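PDB 4BQN: capsular polysaccharide biosynthesis protein from Burkholderia pseudomallei, which binds coenzyme A and probably acts as an acetyltransferase in the biosynthesis of capsular polysaccharide. Local coordinates for residues 57-67 and 85-96. The protein carries 1 engineered substitution. Sequence-based numbering, arbitrary orientation.
Sequences IPKLDLFLYQP and SMPPGGNALSVQ
The ring of Tyr65 lies across the neighbouring strand, with Ser94 CA 3.8 Å above one face and offset toward the rim, and the carbonyl oxygen of Phe63 in plane at its edge. A chi1 of 69° sets CG between the backbone N and the carbonyl carbon, bringing the ring against Leu93 and Ser94, where Tyr65 CZ meets Ser94 CB at 3.5 Å. The Phe63 ring, on the same side of the sheet, receives Tyr65 CB on one face and Ala92 CB at its edge. Met86 SD approaches it obliquely in a Met-aromatic contact, 5.3 Å from the centroid; with chi2 and chi3 both bent, the thioether folds back onto Phe63 CB and the CG2 branch of Ile57. Beneath these groups runs a textbook parallel pairing of strands 62-65 and 91-94, joined through helices 70-73 and 79-83 as a beta-alpha-beta crossover: Phe63 and Tyr65 each bond through both N and O, taking in turn the O of Asn91, the N and O of Leu93, and the N of Val95, while Asn91 N donates to Asp61 O. On the opposite face, Leu64 and Leu93 lie side by side, CD2 to CB 3.9 Å. Strand 91-94 forms one edge of a four-stranded parallel sheet within this chain, and 62-65 also pairs with strand 6-11. Beyond the strands, Gln66 NE2 reaches Gln96 O at 2.9 Å, the donor tilted 32° from the carbonyl plane; the Gln66 amide is also held by Ser13 OG at OE1 and by Gln15 OE1 at NE2. Tyr65 OH in turn bonds Asp173 and Lys176, whose charges may polarise the phenol. The pairing thus continues to Val95, joined there by buried polar side chains with outside partners, close to where Pro67 touches coenzyme A.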
loop_
_atom_site.group_PDB
_atom_site.type_symbol
_atom_site.label_atom_id
_atom_site.label_comp_id
_atom_site.label_asym_id
_atom_site.label_seq_id
_atom_site.Cartn_x
_atom_site.Cartn_y
_atom_site.Cartn_z
ATOM N N ILE A 57 6.383 -24.533 -0.998
ATOM C CA ILE A 57 7.579 -23.896 -1.539
ATOM C C ILE A 57 8.576 -24.876 -2.183
ATOM O O ILE A 57 9.091 -24.588 -3.259
ATOM C CB ILE A 57 8.220 -22.952 -0.499
ATOM C CG1 ILE A 57 7.258 -21.781 -0.225
ATOM C CG2 ILE A 57 9.570 -22.427 -0.977
ATOM C CD1 ILE A 57 7.607 -20.971 1.008
ATOM N N PRO A 58 8.821 -26.047 -1.557
ATOM C CA PRO A 58 9.768 -26.973 -2.197
ATOM C C PRO A 58 9.304 -27.531 -3.557
ATOM O O PRO A 58 10.100 -28.137 -4.278
ATOM C CB PRO A 58 9.902 -28.105 -1.170
ATOM C CG PRO A 58 9.594 -27.438 0.136
ATOM C CD PRO A 58 8.477 -26.489 -0.192
ATOM N N LYS A 59 8.034 -27.329 -3.895
ATOM C CA LYS A 59 7.494 -27.773 -5.181
ATOM C C LYS A 59 7.334 -26.654 -6.223
ATOM O O LYS A 59 6.864 -26.904 -7.336
ATOM C CB LYS A 59 6.153 -28.500 -4.982
ATOM C CG LYS A 59 6.210 -29.717 -4.069
ATOM C CD LYS A 59 4.828 -30.322 -3.892
ATOM C CE LYS A 59 4.777 -31.247 -2.688
ATOM N NZ LYS A 59 3.414 -31.275 -2.085
ATOM N N LEU A 60 7.719 -25.425 -5.884
ATOM C CA LEU A 60 7.514 -24.309 -6.809
ATOM C C LEU A 60 8.623 -24.166 -7.848
ATOM O O LEU A 60 9.811 -24.331 -7.541
ATOM C CB LEU A 60 7.384 -22.990 -6.040
ATOM C CG LEU A 60 6.201 -22.865 -5.084
ATOM C CD1 LEU A 60 6.333 -21.522 -4.375
ATOM C CD2 LEU A 60 4.872 -23.001 -5.813
ATOM N N ASP A 61 8.218 -23.843 -9.078
ATOM C CA ASP A 61 9.139 -23.353 -10.094
ATOM C C ASP A 61 9.442 -21.873 -9.886
ATOM O O ASP A 61 10.554 -21.417 -10.177
ATOM C CB ASP A 61 8.557 -23.580 -11.486
ATOM C CG ASP A 61 8.363 -25.041 -11.787
ATOM O OD1 ASP A 61 9.375 -25.717 -12.041
ATOM O OD2 ASP A 61 7.211 -25.506 -11.749
ATOM N N LEU A 62 8.451 -21.133 -9.388
ATOM C CA LEU A 62 8.566 -19.687 -9.224
ATOM C C LEU A 62 7.945 -19.243 -7.910
ATOM O O LEU A 62 6.818 -19.628 -7.600
ATOM C CB LEU A 62 7.872 -18.980 -10.387
ATOM C CG LEU A 62 7.692 -17.455 -10.300
ATOM C CD1 LEU A 62 9.027 -16.722 -10.287
ATOM C CD2 LEU A 62 6.797 -16.954 -11.428
ATOM N N PHE A 63 8.680 -18.422 -7.159
ATOM C CA PHE A 63 8.185 -17.828 -5.922
ATOM C C PHE A 63 8.298 -16.324 -6.125
ATOM O O PHE A 63 9.402 -15.778 -6.138
ATOM C CB PHE A 63 9.037 -18.299 -4.737
ATOM C CG PHE A 63 8.560 -17.845 -3.375
ATOM C CD1 PHE A 63 7.259 -18.076 -2.938
ATOM C CD2 PHE A 63 9.455 -17.236 -2.494
ATOM C CE1 PHE A 63 6.847 -17.677 -1.669
ATOM C CE2 PHE A 63 9.052 -16.833 -1.225
ATOM C CZ PHE A 63 7.747 -17.057 -0.807
ATOM N N LEU A 64 7.157 -15.684 -6.373
ATOM C CA LEU A 64 7.096 -14.223 -6.432
ATOM C C LEU A 64 6.745 -13.762 -5.040
ATOM O O LEU A 64 5.782 -14.229 -4.451
ATOM C CB LEU A 64 6.020 -13.747 -7.411
ATOM C CG LEU A 64 6.292 -13.861 -8.909
ATOM C CD1 LEU A 64 5.012 -13.638 -9.703
ATOM C CD2 LEU A 64 7.378 -12.889 -9.356
ATOM N N TYR A 65 7.539 -12.851 -4.492
ATOM C CA TYR A 65 7.308 -12.479 -3.108
ATOM C C TYR A 65 7.671 -11.033 -2.860
ATOM O O TYR A 65 8.513 -10.457 -3.560
ATOM C CB TYR A 65 8.116 -13.399 -2.162
ATOM C CG TYR A 65 9.600 -13.156 -2.248
ATOM C CD1 TYR A 65 10.376 -13.759 -3.250
ATOM C CD2 TYR A 65 10.221 -12.268 -1.375
ATOM C CE1 TYR A 65 11.733 -13.491 -3.364
ATOM C CE2 TYR A 65 11.580 -11.991 -1.480
ATOM C CZ TYR A 65 12.319 -12.599 -2.479
ATOM O OH TYR A 65 13.659 -12.323 -2.570
ATOM N N GLN A 66 7.060 -10.457 -1.838
ATOM C CA GLN A 66 7.462 -9.143 -1.378
ATOM C C GLN A 66 8.344 -9.290 -0.154
ATOM O O GLN A 66 8.170 -10.236 0.630
ATOM C CB GLN A 66 6.230 -8.307 -1.045
ATOM C CG GLN A 66 5.346 -8.095 -2.266
ATOM C CD GLN A 66 4.150 -7.215 -1.999
ATOM O OE1 GLN A 66 3.357 -7.492 -1.102
ATOM N NE2 GLN A 66 3.999 -6.151 -2.787
ATOM N N PRO A 67 9.294 -8.367 0.040
ATOM C CA PRO A 67 10.128 -8.438 1.242
ATOM C C PRO A 67 9.318 -8.381 2.552
ATOM O O PRO A 67 8.436 -7.537 2.700
ATOM C CB PRO A 67 11.010 -7.192 1.110
ATOM C CG PRO A 67 11.152 -6.991 -0.368
ATOM C CD PRO A 67 9.746 -7.294 -0.866
ATOM N N SER A 85 13.649 -22.190 1.211
ATOM C CA SER A 85 13.120 -23.539 1.027
ATOM C C SER A 85 12.791 -23.888 -0.426
ATOM O O SER A 85 12.281 -24.981 -0.713
ATOM C CB SER A 85 11.905 -23.757 1.925
ATOM O OG SER A 85 12.334 -23.990 3.253
ATOM N N MET A 86 13.084 -22.973 -1.354
ATOM C CA MET A 86 12.911 -23.246 -2.787
ATOM C C MET A 86 13.787 -24.407 -3.257
ATOM O O MET A 86 14.901 -24.589 -2.765
ATOM C CB MET A 86 13.222 -22.002 -3.620
ATOM C CG MET A 86 12.108 -20.959 -3.589
ATOM S SD MET A 86 10.610 -21.517 -4.425
ATOM C CE MET A 86 11.078 -21.320 -6.141
ATOM N N PRO A 87 13.293 -25.197 -4.227
ATOM C CA PRO A 87 14.101 -26.305 -4.733
ATOM C C PRO A 87 15.227 -25.796 -5.646
ATOM O O PRO A 87 15.145 -24.656 -6.124
ATOM C CB PRO A 87 13.093 -27.109 -5.550
ATOM C CG PRO A 87 12.152 -26.075 -6.060
ATOM C CD PRO A 87 11.979 -25.135 -4.901
ATOM N N PRO A 88 16.264 -26.629 -5.862
ATOM C CA PRO A 88 17.257 -26.354 -6.894
ATOM C C PRO A 88 16.582 -26.091 -8.240
ATOM O O PRO A 88 15.651 -26.804 -8.626
ATOM C CB PRO A 88 18.066 -27.651 -6.948
ATOM C CG PRO A 88 17.993 -28.183 -5.559
ATOM C CD PRO A 88 16.643 -27.784 -5.025
ATOM N N GLY A 89 17.028 -25.049 -8.929
ATOM C CA GLY A 89 16.452 -24.700 -10.219
ATOM C C GLY A 89 15.187 -23.867 -10.124
ATOM O O GLY A 89 14.707 -23.365 -11.144
ATOM N N GLY A 90 14.630 -23.720 -8.918
ATOM C CA GLY A 90 13.526 -22.777 -8.724
ATOM C C GLY A 90 14.025 -21.346 -8.799
ATOM O O GLY A 90 15.219 -21.083 -8.634
ATOM N N ASN A 91 13.103 -20.427 -9.055
ATOM C CA ASN A 91 13.399 -19.005 -9.198
ATOM C C ASN A 91 12.574 -18.202 -8.190
ATOM O O ASN A 91 11.345 -18.300 -8.206
ATOM C CB ASN A 91 13.043 -18.577 -10.629
ATOM C CG ASN A 91 13.503 -17.171 -10.973
ATOM O OD1 ASN A 91 14.372 -16.595 -10.313
ATOM N ND2 ASN A 91 12.929 -16.619 -12.038
ATOM N N ALA A 92 13.241 -17.418 -7.344
ATOM C CA ALA A 92 12.572 -16.536 -6.390
ATOM C C ALA A 92 12.812 -15.087 -6.828
ATOM O O ALA A 92 13.956 -14.627 -6.910
ATOM C CB ALA A 92 13.091 -16.776 -4.978
ATOM N N LEU A 93 11.731 -14.382 -7.151
ATOM C CA LEU A 93 11.816 -12.992 -7.608
ATOM C C LEU A 93 11.081 -12.094 -6.646
ATOM O O LEU A 93 9.887 -12.306 -6.346
ATOM C CB LEU A 93 11.219 -12.840 -9.008
ATOM C CG LEU A 93 12.021 -13.428 -10.171
ATOM C CD1 LEU A 93 11.182 -13.394 -11.440
ATOM C CD2 LEU A 93 13.325 -12.669 -10.371
ATOM N N SER A 94 11.797 -11.105 -6.120
ATOM C CA SER A 94 11.159 -10.142 -5.231
ATOM C C SER A 94 10.455 -9.025 -5.987
ATOM O O SER A 94 10.933 -8.523 -7.025
ATOM C CB SER A 94 12.149 -9.590 -4.213
ATOM O OG SER A 94 13.296 -9.078 -4.874
ATOM N N VAL A 95 9.309 -8.656 -5.430
ATOM C CA VAL A 95 8.429 -7.635 -5.973
ATOM C C VAL A 95 8.278 -6.521 -4.948
ATOM O O VAL A 95 8.028 -6.783 -3.758
ATOM C CB VAL A 95 7.031 -8.227 -6.268
ATOM C CG1 VAL A 95 6.103 -7.161 -6.844
ATOM C CG2 VAL A 95 7.159 -9.402 -7.220
ATOM N N GLN A 96 8.403 -5.292 -5.430
ATOM C CA GLN A 96 8.256 -4.106 -4.627
ATOM C C GLN A 96 6.970 -4.132 -3.790
ATOM O O GLN A 96 5.903 -4.516 -4.288
ATOM C CB GLN A 96 8.213 -2.903 -5.566
ATOM C CG GLN A 96 7.999 -1.554 -4.898
ATOM C CD GLN A 96 8.224 -0.443 -5.894
ATOM O OE1 GLN A 96 7.607 -0.426 -6.957
ATOM N NE2 GLN A 96 9.139 0.485 -5.570
#